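Local coordinates for Lmo1340 protein (Listeria monocytogenes, PDB 4NLM), which is of unknown function but probably folds as a six-bladed, YqgU-like beta propeller and is probably a surface lipoprotein, at residues Asn255-Asn260 with Thr310-Ser315. Residues are numbered along the deposited sequence; the frame is centred on the assembly and turned at random.
Sequences NFFSYN and TNKKES
Phe256 meets the 310-315 segment twice, once through its ring and once through its backbone. Ring atom CE2 of Phe256 comes 3.8 Å from Thr310 OG1. The backbone N of Thr310 lies in the ring plane, beyond that edge, while the Thr310 hydroxyl is hydrogen-bonded to Lys281 O. The carbonyl of Phe256 accepts a hydrogen bond from Lys312, NZ to O 2.9 Å, with a C=O...N angle of 149° and the ammonium tilted out of the carbonyl plane. Lys312 reaches it by an extended chain that bends only at its last torsion. Phe257 turns to the same partner: its CE1 lies 3.6 Å from Lys312 CB, and Phe257 CD1 lies 3.7 Å from Lys312 CG; ring and aliphatic stem lie alongside each other and run in opposing senses. That consecutive phenylalanines can both point across reflects a classic beta bulge, in which Phe256 and Phe257 both oppose Phe248. Tyr259, its ring directed away from its own backbone N (chi1 178°), extends far enough for OH to donate to Glu314 OE2 at 2.7 Å. The hydroxyl meets that oxygen from above the carboxylate plane, which stands nearly perpendicular to the ring, and Glu314 OE1 lies at the ring edge, 3.6 Å from Tyr259 CE1. Side chains carry most of this junction between successive sheets, consistent with adjacent propeller blades: strand 255-266 pairs with 243-249, whereas 313-321, entered through a G1 bulge at Lys312 and Lys313, pairs with 302-308, whose Ile307 touches both Phe257 and Tyr259.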
ATOM      1  N   ASN A 255     -14.599 -18.721   1.161  1.00 22.11           N
ATOM      2  CA  ASN A 255     -13.236 -19.004   0.740  1.00 25.11           C
ATOM      3  C   ASN A 255     -13.269 -19.623  -0.655  1.00 19.67           C
ATOM      4  O   ASN A 255     -13.821 -20.703  -0.810  1.00 25.16           O
ATOM      5  CB  ASN A 255     -12.632 -19.955   1.757  1.00 30.70           C
ATOM      6  CG  ASN A 255     -11.135 -19.970   1.714  1.00 24.53           C
ATOM      7  OD1 ASN A 255     -10.531 -19.737   0.669  1.00 28.70           O
ATOM      8  ND2 ASN A 255     -10.519 -20.258   2.856  1.00 29.45           N
ATOM      9  N   PHE A 256     -12.709 -18.939  -1.657  1.00 16.67           N
ATOM     10  CA  PHE A 256     -12.822 -19.385  -3.044  1.00 17.19           C
ATOM     11  C   PHE A 256     -11.527 -19.809  -3.730  1.00 15.54           C
ATOM     12  O   PHE A 256     -11.580 -20.330  -4.860  1.00 18.05           O
ATOM     13  CB  PHE A 256     -13.602 -18.386  -3.909  1.00 17.29           C
ATOM     14  CG  PHE A 256     -12.930 -17.073  -4.176  1.00 16.05           C
ATOM     15  CD1 PHE A 256     -13.014 -16.023  -3.279  1.00 15.85           C
ATOM     16  CD2 PHE A 256     -12.273 -16.861  -5.372  1.00 16.66           C
ATOM     17  CE1 PHE A 256     -12.451 -14.801  -3.566  1.00 16.87           C
ATOM     18  CE2 PHE A 256     -11.688 -15.639  -5.653  1.00 17.45           C
ATOM     19  CZ  PHE A 256     -11.777 -14.612  -4.754  1.00 16.96           C
ATOM     20  N   PHE A 257     -10.372 -19.565  -3.104  1.00 14.69           N
ATOM     21  CA  PHE A 257      -9.117 -20.055  -3.660  1.00 13.90           C
ATOM     22  C   PHE A 257      -8.054 -20.069  -2.590  1.00 13.64           C
ATOM     23  O   PHE A 257      -8.055 -19.204  -1.719  1.00 14.57           O
ATOM     24  CB  PHE A 257      -8.640 -19.199  -4.836  1.00 15.66           C
ATOM     25  CG  PHE A 257      -7.488 -19.796  -5.585  1.00 15.31           C
ATOM     26  CD1 PHE A 257      -7.608 -21.018  -6.185  1.00 17.94           C
ATOM     27  CD2 PHE A 257      -6.257 -19.145  -5.665  1.00 18.73           C
ATOM     28  CE1 PHE A 257      -6.542 -21.580  -6.871  1.00 22.24           C
ATOM     29  CE2 PHE A 257      -5.212 -19.686  -6.382  1.00 19.14           C
ATOM     30  CZ  PHE A 257      -5.353 -20.907  -6.987  1.00 19.98           C
ATOM     31  N   SER A 258      -7.173 -21.066  -2.676  1.00 12.58           N
ATOM     32  CA  SER A 258      -6.016 -21.197  -1.803  1.00 13.12           C
ATOM     33  C   SER A 258      -4.757 -21.352  -2.664  1.00 11.83           C
ATOM     34  O   SER A 258      -4.763 -22.057  -3.655  1.00 14.34           O
ATOM     35  CB  SER A 258      -6.093 -22.434  -0.886  1.00 15.90           C
ATOM     36  OG  SER A 258      -7.121 -22.359   0.080  1.00 21.30           O
ATOM     37  N   TYR A 259      -3.683 -20.709  -2.251  1.00 11.93           N
ATOM     38  CA  TYR A 259      -2.399 -20.819  -2.931  1.00 12.29           C
ATOM     39  C   TYR A 259      -1.316 -21.009  -1.874  1.00 11.03           C
ATOM     40  O   TYR A 259      -1.260 -20.256  -0.919  1.00 11.34           O
ATOM     41  CB  TYR A 259      -2.117 -19.543  -3.722  1.00 12.75           C
ATOM     42  CG  TYR A 259      -0.787 -19.538  -4.422  1.00 13.81           C
ATOM     43  CD1 TYR A 259      -0.603 -20.225  -5.604  1.00 15.68           C
ATOM     44  CD2 TYR A 259       0.307 -18.840  -3.905  1.00 15.45           C
ATOM     45  CE1 TYR A 259       0.614 -20.227  -6.253  1.00 17.17           C
ATOM     46  CE2 TYR A 259       1.511 -18.848  -4.567  1.00 15.73           C
ATOM     47  CZ  TYR A 259       1.663 -19.541  -5.735  1.00 15.73           C
ATOM     48  OH  TYR A 259       2.896 -19.536  -6.376  1.00 19.33           O
ATOM     49  N   ASN A 260      -0.512 -22.051  -2.011  1.00 11.69           N
ATOM     50  CA  ASN A 260       0.623 -22.295  -1.103  1.00 12.04           C
ATOM     51  C   ASN A 260       1.919 -21.945  -1.764  1.00 12.10           C
ATOM     52  O   ASN A 260       2.237 -22.387  -2.855  1.00 19.80           O
ATOM     53  CB  ASN A 260       0.662 -23.745  -0.666  1.00 14.80           C
ATOM     54  CG  ASN A 260      -0.341 -24.036   0.399  1.00 17.70           C
ATOM     55  OD1 ASN A 260      -0.151 -23.661   1.567  1.00 17.69           O
ATOM     56  ND2 ASN A 260      -1.454 -24.648   0.005  1.00 18.53           N
ATOM     57  N   THR A 310     -10.074 -16.430  -9.161  1.00 13.30           N
ATOM     58  CA  THR A 310     -11.376 -16.867  -9.681  1.00 14.47           C
ATOM     59  C   THR A 310     -11.210 -18.018 -10.670  1.00 16.27           C
ATOM     60  O   THR A 310     -11.950 -19.022 -10.628  1.00 18.73           O
ATOM     61  CB  THR A 310     -12.127 -15.666 -10.299  1.00 17.94           C
ATOM     62  OG1 THR A 310     -12.410 -14.732  -9.267  1.00 19.89           O
ATOM     63  CG2 THR A 310     -13.472 -16.072 -10.956  1.00 19.58           C
ATOM     64  N   ASN A 311     -10.233 -17.881 -11.562  0.60 14.60           N
ATOM     65  CA  ASN A 311      -9.979 -18.891 -12.571  0.60 17.92           C
ATOM     66  C   ASN A 311      -9.072 -20.005 -12.075  0.60 17.71           C
ATOM     67  O   ASN A 311      -8.838 -20.986 -12.776  0.60 21.19           O
ATOM     68  CB  ASN A 311      -9.409 -18.244 -13.833  0.60 23.31           C
ATOM     69  CG  ASN A 311      -9.647 -19.076 -15.069  0.60 27.85           C
ATOM     70  OD1 ASN A 311     -10.679 -19.751 -15.192  0.60 32.62           O
ATOM     71  ND2 ASN A 311      -8.724 -19.000 -16.021  0.60 36.59           N
ATOM     72  N   LYS A 312      -8.575 -19.851 -10.851  1.00 17.03           N
ATOM     73  CA  LYS A 312      -7.686 -20.837 -10.250  1.00 17.15           C
ATOM     74  C   LYS A 312      -6.448 -21.106 -11.107  1.00 17.82           C
ATOM     75  O   LYS A 312      -6.097 -22.260 -11.340  1.00 24.18           O
ATOM     76  CB  LYS A 312      -8.435 -22.133  -9.935  1.00 21.09           C
ATOM     77  CG  LYS A 312      -9.685 -21.933  -9.083  1.00 19.52           C
ATOM     78  CD  LYS A 312     -10.352 -23.273  -8.791  1.00 25.48           C
ATOM     79  CE  LYS A 312     -11.600 -23.154  -7.933  1.00 29.52           C
ATOM     80  NZ  LYS A 312     -11.302 -22.734  -6.542  1.00 38.78           N
ATOM     81  N   LYS A 313      -5.799 -20.034 -11.554  1.00 16.67           N
ATOM     82  CA  LYS A 313      -4.636 -20.124 -12.421  1.00 17.10           C
ATOM     83  C   LYS A 313      -3.469 -19.353 -11.830  1.00 15.62           C
ATOM     84  O   LYS A 313      -3.653 -18.305 -11.222  1.00 16.45           O
ATOM     85  CB  LYS A 313      -4.912 -19.491 -13.777  1.00 18.64           C
ATOM     86  CG  LYS A 313      -3.766 -19.550 -14.763  1.00 23.85           C
ATOM     87  CD  LYS A 313      -4.135 -18.992 -16.129  1.00 30.26           C
ATOM     88  CE  LYS A 313      -2.936 -19.022 -17.066  1.00 42.44           C
ATOM     89  NZ  LYS A 313      -3.273 -18.604 -18.457  1.00 46.87           N
ATOM     90  N   GLU A 314      -2.269 -19.872 -12.061  1.00 15.30           N
ATOM     91  CA  GLU A 314      -1.024 -19.235 -11.682  1.00 15.98           C
ATOM     92  C   GLU A 314      -0.098 -19.160 -12.914  1.00 15.75           C
ATOM     93  O   GLU A 314       0.071 -20.154 -13.635  1.00 18.35           O
ATOM     94  CB  GLU A 314      -0.348 -20.041 -10.575  1.00 20.80           C
ATOM     95  CG  GLU A 314       1.081 -19.633 -10.297  1.00 25.52           C
ATOM     96  CD  GLU A 314       1.847 -20.656  -9.490  1.00 24.47           C
ATOM     97  OE1 GLU A 314       1.392 -21.815  -9.355  1.00 33.35           O
ATOM     98  OE2 GLU A 314       2.918 -20.289  -8.993  1.00 26.50           O
ATOM     99  N   SER A 315       0.481 -17.984 -13.147  0.50 15.71           N
ATOM    100  CA  SER A 315       1.417 -17.768 -14.247  0.50 16.32           C
ATOM    101  C   SER A 315       2.652 -17.058 -13.712  0.50 13.28           C
ATOM    102  O   SER A 315       2.526 -16.220 -12.845  0.50 16.09           O
ATOM    103  CB  SER A 315       0.750 -16.923 -15.361  0.50 19.54           C
ATOM    104  OG  SER A 315      -0.292 -17.616 -16.027  0.50 23.46           O
TER